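Phospholipase C-beta (PLC-beta) (Sepia officinalis, PDB 3QR0) is a multidomain protein of the phospholipase C-beta family that combines PH, EF-hand-like, TIM-barrel and C2 domains and holds a calcium ion. Local coordinates at residues A[716-721]-A[733-738]; A[679-684]-A[709-714]; A[748-753]-A[761-766]. All blocks are in the same frame, centred on the assembly; numbering follows the deposited sequence.

Contact 1. Residues A[716-721]-A[733-738]; sequences LAVVRI and HRVMPL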
loop_
_atom_site.group_PDB
_atom_site.type_symbol
_atom_site.label_atom_id
_atom_site.label_comp_id
_atom_site.label_asym_id
_atom_site.label_seq_id
_atom_site.Cartn_x
_atom_site.Cartn_y
_atom_site.Cartn_z
ATOM N N LEU A 716 6.498 13.449 10.391
ATOM C CA LEU A 716 6.340 13.698 8.952
ATOM C C LEU A 716 7.231 12.789 8.086
ATOM O O LEU A 716 7.195 12.871 6.856
ATOM C CB LEU A 716 6.643 15.168 8.625
ATOM C CG LEU A 716 5.606 16.214 9.054
ATOM C CD1 LEU A 716 6.121 17.608 8.738
ATOM C CD2 LEU A 716 4.256 15.985 8.373
ATOM N N ALA A 717 8.003 11.910 8.721
ATOM C CA ALA A 717 9.041 11.156 8.028
ATOM C C ALA A 717 8.761 9.663 7.959
ATOM O O ALA A 717 8.070 9.098 8.815
ATOM C CB ALA A 717 10.389 11.394 8.696
ATOM N N VAL A 718 9.328 9.032 6.935
ATOM C CA VAL A 718 9.367 7.586 6.835
ATOM C C VAL A 718 10.790 7.143 6.537
ATOM O O VAL A 718 11.555 7.874 5.897
ATOM C CB VAL A 718 8.419 7.069 5.738
ATOM C CG1 VAL A 718 7.011 7.567 5.992
ATOM C CG2 VAL A 718 8.900 7.490 4.340
ATOM N N VAL A 719 11.146 5.962 7.027
ATOM C CA VAL A 719 12.380 5.300 6.643
ATOM C C VAL A 719 12.007 4.168 5.700
ATOM O O VAL A 719 10.934 3.550 5.839
ATOM C CB VAL A 719 13.187 4.805 7.878
ATOM C CG1 VAL A 719 12.423 3.727 8.652
ATOM C CG2 VAL A 719 14.554 4.300 7.449
ATOM N N ARG A 720 12.864 3.927 4.711
ATOM C CA ARG A 720 12.564 2.973 3.664
ATOM C C ARG A 720 13.757 2.082 3.371
ATOM O O ARG A 720 14.860 2.580 3.140
ATOM C CB ARG A 720 12.162 3.708 2.388
ATOM C CG ARG A 720 11.709 2.792 1.283
ATOM C CD ARG A 720 11.162 3.572 0.117
ATOM N NE ARG A 720 10.892 2.699 -1.020
ATOM C CZ ARG A 720 11.297 2.909 -2.271
ATOM N NH1 ARG A 720 12.017 3.978 -2.599
ATOM N NH2 ARG A 720 10.980 2.028 -3.205
ATOM N N ILE A 721 13.519 0.772 3.370
ATOM C CA ILE A 721 14.515 -0.221 2.963
ATOM C C ILE A 721 14.223 -0.656 1.529
ATOM O O ILE A 721 13.096 -1.037 1.223
ATOM C CB ILE A 721 14.487 -1.454 3.900
ATOM C CG1 ILE A 721 15.001 -1.079 5.295
ATOM C CG2 ILE A 721 15.337 -2.593 3.331
ATOM C CD1 ILE A 721 14.920 -2.231 6.323
ATOM N N HIS A 733 10.889 -3.728 -1.267
ATOM C CA HIS A 733 11.096 -2.624 -0.353
ATOM C C HIS A 733 10.155 -2.719 0.840
ATOM O O HIS A 733 9.274 -3.582 0.897
ATOM C CB HIS A 733 10.894 -1.290 -1.087
ATOM C CG HIS A 733 9.461 -0.884 -1.219
ATOM N ND1 HIS A 733 9.002 0.354 -0.826
ATOM C CD2 HIS A 733 8.378 -1.562 -1.671
ATOM C CE1 HIS A 733 7.697 0.422 -1.032
ATOM N NE2 HIS A 733 7.294 -0.726 -1.548
ATOM N N ARG A 734 10.355 -1.824 1.797
ATOM C CA ARG A 734 9.437 -1.677 2.920
ATOM C C ARG A 734 9.510 -0.255 3.466
ATOM O O ARG A 734 10.596 0.238 3.761
ATOM C CB ARG A 734 9.763 -2.692 4.019
ATOM C CG ARG A 734 8.725 -2.777 5.136
ATOM C CD ARG A 734 7.396 -3.325 4.642
ATOM N NE ARG A 734 6.412 -3.368 5.725
ATOM C CZ ARG A 734 6.150 -4.429 6.486
ATOM N NH1 ARG A 734 6.772 -5.593 6.290
ATOM N NH2 ARG A 734 5.239 -4.328 7.447
ATOM N N VAL A 735 8.348 0.392 3.586
ATOM C CA VAL A 735 8.241 1.737 4.133
ATOM C C VAL A 735 7.793 1.642 5.591
ATOM O O VAL A 735 6.806 0.971 5.899
ATOM C CB VAL A 735 7.238 2.588 3.318
ATOM C CG1 VAL A 735 6.989 3.937 3.983
ATOM C CG2 VAL A 735 7.752 2.798 1.899
ATOM N N MET A 736 8.534 2.301 6.478
ATOM C CA MET A 736 8.255 2.287 7.904
ATOM C C MET A 736 8.137 3.729 8.413
ATOM O O MET A 736 9.144 4.397 8.615
ATOM C CB MET A 736 9.378 1.559 8.643
ATOM C CG MET A 736 9.435 0.063 8.355
ATOM S SD MET A 736 10.896 -0.714 9.075
ATOM C CE MET A 736 12.162 -0.129 7.955
ATOM N N PRO A 737 6.901 4.222 8.597
ATOM C CA PRO A 737 6.726 5.566 9.157
ATOM C C PRO A 737 7.338 5.652 10.551
ATOM O O PRO A 737 7.220 4.700 11.320
ATOM C CB PRO A 737 5.203 5.719 9.220
ATOM C CG PRO A 737 4.685 4.751 8.214
ATOM C CD PRO A 737 5.606 3.588 8.300
ATOM N N LEU A 738 7.999 6.764 10.867
ATOM C CA LEU A 738 8.668 6.910 12.164
ATOM C C LEU A 738 7.665 7.089 13.299
ATOM O O LEU A 738 7.988 6.819 14.452
ATOM C CB LEU A 738 9.658 8.073 12.167
ATOM C CG LEU A 738 10.785 8.069 11.134
ATOM C CD1 LEU A 738 11.841 9.092 11.541
ATOM C CD2 LEU A 738 11.402 6.684 10.957
#

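Contact 2. Residues A[679-684]-A[709-714]; sequences PTDTVR and KKVVLP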
loop_
_atom_site.group_PDB
_atom_site.type_symbol
_atom_site.label_atom_id
_atom_site.label_comp_id
_atom_site.label_asym_id
_atom_site.label_seq_id
_atom_site.Cartn_x
_atom_site.Cartn_y
_atom_site.Cartn_z
ATOM N N PRO A 679 12.460 18.561 4.140
ATOM C CA PRO A 679 13.673 18.632 3.330
ATOM C C PRO A 679 14.945 18.371 4.140
ATOM O O PRO A 679 15.813 17.633 3.682
ATOM C CB PRO A 679 13.647 20.066 2.791
ATOM C CG PRO A 679 12.213 20.408 2.725
ATOM C CD PRO A 679 11.556 19.695 3.873
ATOM N N THR A 680 15.030 18.940 5.341
ATOM C CA THR A 680 16.201 18.751 6.210
ATOM C C THR A 680 16.376 17.302 6.699
ATOM O O THR A 680 17.469 16.917 7.112
ATOM C CB THR A 680 16.154 19.703 7.433
ATOM O OG1 THR A 680 17.455 19.796 8.029
ATOM C CG2 THR A 680 15.143 19.226 8.472
ATOM N N ASP A 681 15.305 16.510 6.657
ATOM C CA ASP A 681 15.336 15.107 7.087
ATOM C C ASP A 681 15.347 14.120 5.919
ATOM O O ASP A 681 15.358 12.905 6.134
ATOM C CB ASP A 681 14.116 14.798 7.962
ATOM C CG ASP A 681 14.110 15.571 9.270
ATOM O OD1 ASP A 681 15.197 15.926 9.761
ATOM O OD2 ASP A 681 13.012 15.816 9.815
ATOM N N THR A 682 15.328 14.625 4.691
ATOM C CA THR A 682 15.242 13.759 3.526
ATOM C C THR A 682 16.643 13.344 3.075
ATOM O O THR A 682 17.486 14.190 2.805
ATOM C CB THR A 682 14.456 14.442 2.399
ATOM O OG1 THR A 682 13.105 14.634 2.837
ATOM C CG2 THR A 682 14.468 13.600 1.132
ATOM N N VAL A 683 16.876 12.036 3.021
ATOM C CA VAL A 683 18.175 11.466 2.680
ATOM C C VAL A 683 17.998 10.419 1.586
ATOM O O VAL A 683 17.375 9.369 1.809
ATOM C CB VAL A 683 18.832 10.800 3.910
ATOM C CG1 VAL A 683 20.171 10.166 3.528
ATOM C CG2 VAL A 683 19.015 11.813 5.041
ATOM N N ARG A 684 18.534 10.721 0.406
ATOM C CA ARG A 684 18.512 9.800 -0.723
ATOM C C ARG A 684 19.916 9.535 -1.257
ATOM O O ARG A 684 20.773 10.415 -1.227
ATOM C CB ARG A 684 17.643 10.368 -1.835
ATOM C CG ARG A 684 16.181 10.497 -1.444
ATOM C CD ARG A 684 15.293 10.610 -2.662
ATOM N NE ARG A 684 15.278 9.376 -3.439
ATOM C CZ ARG A 684 14.767 9.251 -4.662
ATOM N NH1 ARG A 684 14.203 10.289 -5.280
ATOM N NH2 ARG A 684 14.820 8.078 -5.273
ATOM N N LYS A 709 21.322 10.925 12.140
ATOM C CA LYS A 709 21.670 11.500 13.440
ATOM C C LYS A 709 20.554 12.345 14.049
ATOM O O LYS A 709 20.161 12.122 15.195
ATOM C CB LYS A 709 22.957 12.332 13.309
ATOM C CG LYS A 709 23.514 12.879 14.614
ATOM C CD LYS A 709 23.831 11.777 15.615
ATOM C CE LYS A 709 24.709 12.293 16.741
ATOM N NZ LYS A 709 24.912 11.259 17.791
ATOM N N LYS A 710 20.047 13.306 13.285
ATOM C CA LYS A 710 19.031 14.224 13.785
ATOM C C LYS A 710 17.851 14.296 12.831
ATOM O O LYS A 710 17.945 14.900 11.764
ATOM C CB LYS A 710 19.613 15.624 13.976
ATOM C CG LYS A 710 18.620 16.625 14.568
ATOM C CD LYS A 710 19.261 17.985 14.815
ATOM C CE LYS A 710 18.306 18.916 15.557
ATOM N NZ LYS A 710 18.863 20.299 15.694
ATOM N N VAL A 711 16.745 13.674 13.224
ATOM C CA VAL A 711 15.494 13.800 12.491
ATOM C C VAL A 711 14.662 14.883 13.171
ATOM O O VAL A 711 14.099 14.661 14.245
ATOM C CB VAL A 711 14.718 12.472 12.470
ATOM C CG1 VAL A 711 13.462 12.607 11.608
ATOM C CG2 VAL A 711 15.616 11.344 11.964
ATOM N N VAL A 712 14.601 16.057 12.542
ATOM C CA VAL A 712 13.888 17.206 13.100
ATOM C C VAL A 712 12.397 16.952 13.348
ATOM O O VAL A 712 11.881 17.314 14.404
ATOM C CB VAL A 712 14.050 18.456 12.206
ATOM C CG1 VAL A 712 13.016 19.520 12.571
ATOM C CG2 VAL A 712 15.468 19.010 12.327
ATOM N N LEU A 713 11.714 16.333 12.385
ATOM C CA LEU A 713 10.267 16.100 12.487
ATOM C C LEU A 713 9.914 14.644 12.175
ATOM O O LEU A 713 9.480 14.320 11.066
ATOM C CB LEU A 713 9.504 17.060 11.560
ATOM C CG LEU A 713 8.254 17.713 12.160
ATOM C CD1 LEU A 713 7.286 16.680 12.704
ATOM C CD2 LEU A 713 8.642 18.712 13.241
ATOM N N PRO A 714 10.096 13.754 13.161
ATOM C CA PRO A 714 9.844 12.330 12.947
ATOM C C PRO A 714 8.444 11.986 12.410
ATOM O O PRO A 714 8.325 11.122 11.548
ATOM C CB PRO A 714 10.049 11.731 14.339
ATOM C CG PRO A 714 11.026 12.637 14.986
ATOM C CD PRO A 714 10.661 14.009 14.498
HETATM O O HOH W 1 10.739 14.887 8.691
#

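Contact 3. Residues A[748-753]-A[761-766]; sequences VPLRNE and ASVFAH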
loop_
_atom_site.group_PDB
_atom_site.type_symbol
_atom_site.label_atom_id
_atom_site.label_comp_id
_atom_site.label_asym_id
_atom_site.label_seq_id
_atom_site.Cartn_x
_atom_site.Cartn_y
_atom_site.Cartn_z
ATOM N N VAL A 748 11.963 -7.917 8.327
ATOM C CA VAL A 748 11.244 -6.935 7.535
ATOM C C VAL A 748 10.796 -7.601 6.234
ATOM O O VAL A 748 11.522 -7.562 5.241
ATOM C CB VAL A 748 12.157 -5.722 7.225
ATOM C CG1 VAL A 748 11.373 -4.620 6.518
ATOM C CG2 VAL A 748 12.790 -5.190 8.502
ATOM N N PRO A 749 9.615 -8.256 6.246
ATOM C CA PRO A 749 9.102 -8.821 4.999
ATOM C C PRO A 749 8.990 -7.753 3.919
ATOM O O PRO A 749 8.475 -6.658 4.169
ATOM C CB PRO A 749 7.723 -9.362 5.393
ATOM C CG PRO A 749 7.857 -9.662 6.860
ATOM C CD PRO A 749 8.755 -8.591 7.397
ATOM N N LEU A 750 9.498 -8.066 2.736
ATOM C CA LEU A 750 9.541 -7.103 1.643
ATOM C C LEU A 750 8.245 -7.058 0.834
ATOM O O LEU A 750 7.512 -8.045 0.737
ATOM C CB LEU A 750 10.715 -7.417 0.721
ATOM C CG LEU A 750 12.094 -7.305 1.360
ATOM C CD1 LEU A 750 13.172 -7.791 0.380
ATOM C CD2 LEU A 750 12.371 -5.868 1.795
ATOM N N ARG A 751 7.994 -5.891 0.252
ATOM C CA ARG A 751 6.823 -5.618 -0.564
ATOM C C ARG A 751 7.247 -5.254 -1.976
ATOM O O ARG A 751 8.368 -4.763 -2.196
ATOM C CB ARG A 751 6.052 -4.440 0.026
ATOM C CG ARG A 751 5.667 -4.626 1.476
ATOM C CD ARG A 751 4.524 -5.594 1.591
ATOM N NE ARG A 751 4.148 -5.863 2.978
ATOM C CZ ARG A 751 3.514 -5.007 3.778
ATOM N NH1 ARG A 751 3.187 -3.788 3.365
ATOM N NH2 ARG A 751 3.211 -5.377 5.014
ATOM N N ASN A 752 6.365 -5.503 -2.941
ATOM C CA ASN A 752 6.603 -5.033 -4.301
ATOM C C ASN A 752 6.186 -3.564 -4.410
ATOM O O ASN A 752 5.856 -2.937 -3.401
ATOM C CB ASN A 752 5.949 -5.946 -5.358
ATOM C CG ASN A 752 4.433 -5.990 -5.280
ATOM O OD1 ASN A 752 3.779 -5.089 -4.755
ATOM N ND2 ASN A 752 3.863 -7.061 -5.825
ATOM N N GLU A 753 6.214 -3.015 -5.619
ATOM C CA GLU A 753 5.949 -1.582 -5.817
ATOM C C GLU A 753 4.524 -1.192 -5.452
ATOM O O GLU A 753 4.287 -0.070 -4.999
ATOM C CB GLU A 753 6.225 -1.165 -7.260
ATOM C CG GLU A 753 7.665 -1.302 -7.698
ATOM C CD GLU A 753 7.961 -2.635 -8.366
ATOM O OE1 GLU A 753 7.277 -3.642 -8.058
ATOM O OE2 GLU A 753 8.889 -2.670 -9.199
ATOM N N ALA A 761 10.512 -13.320 1.070
ATOM C CA ALA A 761 11.603 -12.353 0.923
ATOM C C ALA A 761 11.581 -11.349 2.066
ATOM O O ALA A 761 10.583 -10.653 2.268
ATOM C CB ALA A 761 11.527 -11.631 -0.432
ATOM N N SER A 762 12.679 -11.296 2.818
ATOM C CA SER A 762 12.769 -10.471 4.017
ATOM C C SER A 762 14.183 -9.943 4.224
ATOM O O SER A 762 15.152 -10.563 3.798
ATOM C CB SER A 762 12.381 -11.280 5.259
ATOM O OG SER A 762 11.119 -11.912 5.107
ATOM N N VAL A 763 14.275 -8.791 4.876
ATOM C CA VAL A 763 15.543 -8.276 5.386
ATOM C C VAL A 763 15.505 -8.402 6.904
ATOM O O VAL A 763 14.467 -8.154 7.524
ATOM C CB VAL A 763 15.774 -6.809 4.962
ATOM C CG1 VAL A 763 16.924 -6.175 5.754
ATOM C CG2 VAL A 763 16.068 -6.734 3.467
ATOM N N PHE A 764 16.623 -8.812 7.493
ATOM C CA PHE A 764 16.788 -8.814 8.941
ATOM C C PHE A 764 17.692 -7.630 9.298
ATOM O O PHE A 764 18.779 -7.470 8.721
ATOM C CB PHE A 764 17.384 -10.144 9.406
ATOM C CG PHE A 764 17.542 -10.264 10.898
ATOM C CD1 PHE A 764 16.427 -10.280 11.731
ATOM C CD2 PHE A 764 18.805 -10.389 11.468
ATOM C CE1 PHE A 764 16.568 -10.401 13.111
ATOM C CE2 PHE A 764 18.956 -10.513 12.846
ATOM C CZ PHE A 764 17.836 -10.514 13.671
ATOM N N ALA A 765 17.225 -6.794 10.224
ATOM C CA ALA A 765 17.915 -5.551 10.571
ATOM C C ALA A 765 17.830 -5.258 12.067
ATOM O O ALA A 765 16.972 -5.803 12.769
ATOM C CB ALA A 765 17.310 -4.391 9.782
ATOM N N HIS A 766 18.723 -4.395 12.549
ATOM C CA HIS A 766 18.588 -3.813 13.879
ATOM C C HIS A 766 18.255 -2.331 13.738
ATOM O O HIS A 766 18.887 -1.609 12.957
ATOM C CB HIS A 766 19.850 -3.979 14.718
ATOM C CG HIS A 766 19.688 -3.521 16.136
ATOM N ND1 HIS A 766 19.921 -2.220 16.531
ATOM C CD2 HIS A 766 19.297 -4.187 17.249
ATOM C CE1 HIS A 766 19.692 -2.109 17.829
ATOM N NE2 HIS A 766 19.309 -3.287 18.287
#

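Contact 1. Residues A[716-721]-A[733-738]
Arg720 lies across the neighbouring strand and meets His733 with its guanidinium. Its CB lies near the carbonyl oxygen of Arg734, which also receives a CA-H contact from Arg720. Arg720 CG draws closer, at 3.7 Å from Arg734 O. Arg720 CD runs 3.9 Å from Val735 CG2. With CG anti to the backbone N (chi1 -175°) and the chain extended as far as NE, the head is carried out to the imidazole. Arg720 NE donates to His733 ND1 over 3.0 Å in a nearly straight bond. ND1 lies close to the guanidinium plane, at its edge, although the imidazole is turned 78° against it, and NE sits somewhat out of the ring plane. Since ND1 accepts, a hydrogen on NE2 is likely, in keeping with a weak bond to the carbonyl of Asn752. NH2 also comes near ND1 without a hydrogen bond, while NH1 turns away to the hydroxyl of Tyr676 and to a bound glycerol.

These residues belong to a beta hairpin of the C2 domain, formed by strands 718-725 and 730-737. The hydrogen-bonded pairs are Val719 with Met736 and Ile721 with Arg734; Met736 N reaches Val719 O at 2.8 Å. Beyond the last bridge, Leu738 N adds a bond to Ala717 O.

On the face of Val718, Arg720, Val735 and Pro737, Val718 packs against Val735 CG1 and touches Val613 of helix 605-613. The other face carries Val719, Ile721, Arg734 and Met736, the guanidinium of Arg734 leading away to the carbonyl of Pro749. Here Met736 bends at its thioether, which brings CE within 3.8 Å of Ile721 CD1, while Val719 CG1 lies 3.7 Å from Met736 CB and 3.9 Å from Leu738 CD2. Val719 and Ile721 rest on strand 650-660 of the opposing sheet.

Contact 2. Residues A[679-684]-A[709-714]
Asp681 turns its CG to the side of its own backbone N, opposite the carbonyl carbon (chi1 -65°), and a modest chi2 of -27° sets the carboxylate so that both oxygens face the backbone of Val712 and Leu713. Each oxygen takes one amide. Val712 N donates to Asp681 OD1 at 2.8 Å and Leu713 N to Asp681 OD2 at 2.9 Å, both on the syn side; the leucine amide lies nearer the carboxylate plane. A water bridges the aspartate and the leucine once more, donating to Asp681 OD2 and to Leu713 O, both at 2.7 Å.

Hydrocarbon groups flank the carboxylate. Val711 CG1, set anti to its backbone N, crosses the aspartate side chain at about a right angle and approaches Asp681 OD2 to 3.7 Å. Farther out, Thr680 presents its methyl rather than its hydroxyl, with Thr680 CG2 at 3.9 Å from Val712 CG2.

Asp681 ends a short 3-10 turn in which Thr682 N bonds back to Pro679 O. This turn follows strand 669-676 of one C2 sheet, whereas Val712 and Leu713 continue from strand 706-711 at the edge of the other. The contact therefore joins connections at one end of the beta sandwich, with Val711 and Leu713 reaching Met675 and Leu678.

Two successive amides and a water all donate to one buried carboxylate. Three donors of this kind would probably favour the ionised form, and the two amides, one on each oxygen, help to fix the rotation of the carboxylate.

Contact 3. Residues A[748-753]-A[761-766]
Val748 and Val763 are bonded to each other through both backbone groups, at one end of a closely fitted backbone ladder. Val748 N lies only 2.6 Å from Val763 O in a bond noticeably bent at the hydrogen, and Val763 N returns to Val748 O at 3.0 Å from above the carbonyl plane. One step on, Pro749 and Ser762 make a non-hydrogen-bonded pair, with CA atoms 4.1 Å apart, so that the missing amide hydrogen of the proline costs no bond across the strands. Leu750 N then meets Ala761 O at 2.8 Å in an almost perfectly straight bond.

The side chains fit more loosely than this backbone. Leu750, with CG beside its backbone N (chi1 -63°), passes close to the carbonyl oxygen of Ala761 and extends CD2 to 4.1 Å from Val763 CG2. The other methyl, Leu750 CD1, stays 4.3 Å from Ala761 CB, and Val748 CB and Val763 CB stay 4.4 Å apart. Ser762 OG lies 3.7 Å from Pro749 CA and bonds to the carbonyl of Leu760.

Beyond the two bridged pairs and the Leu750 to Ala761 bond the strands diverge, their short axes running at 138°. Arg751 departs to Glu615, with which it makes a salt bridge, and Phe764 points away from the partner strand and forms a cation-pi contact with Arg228. Glu753 and His766, at the two parting ends, are partly exposed. Leu750 and Val763 both touch Val723 of strand 718-725, across the interior between the sheets. An outer strand paired antiparallel with its inner neighbour, and hydrophobic residues directed at a facing sheet, are features of the C2 beta sandwich.

Along the chain the contacts come in series: contact 2, then contact 1, then contact 3. All three belong to the C2 sandwich. Contact 1 lies in the sheet of strands 686-688, 669-676, 718-725 and 730-737, and contact 3 in the facing sheet, where strands 746-751 and 761-771 pair. Contact 2 ties connections at one end of the sandwich. Contact 1 is the middle member, its centre about 12 Å from each of the others; contacts 2 and 3 are about 22 Å apart between centres and do not touch. Leu738 packs on Val711 and Pro714, while His733 and Arg734 probably bond to Arg751 and Pro749, joining the edges of both sheets.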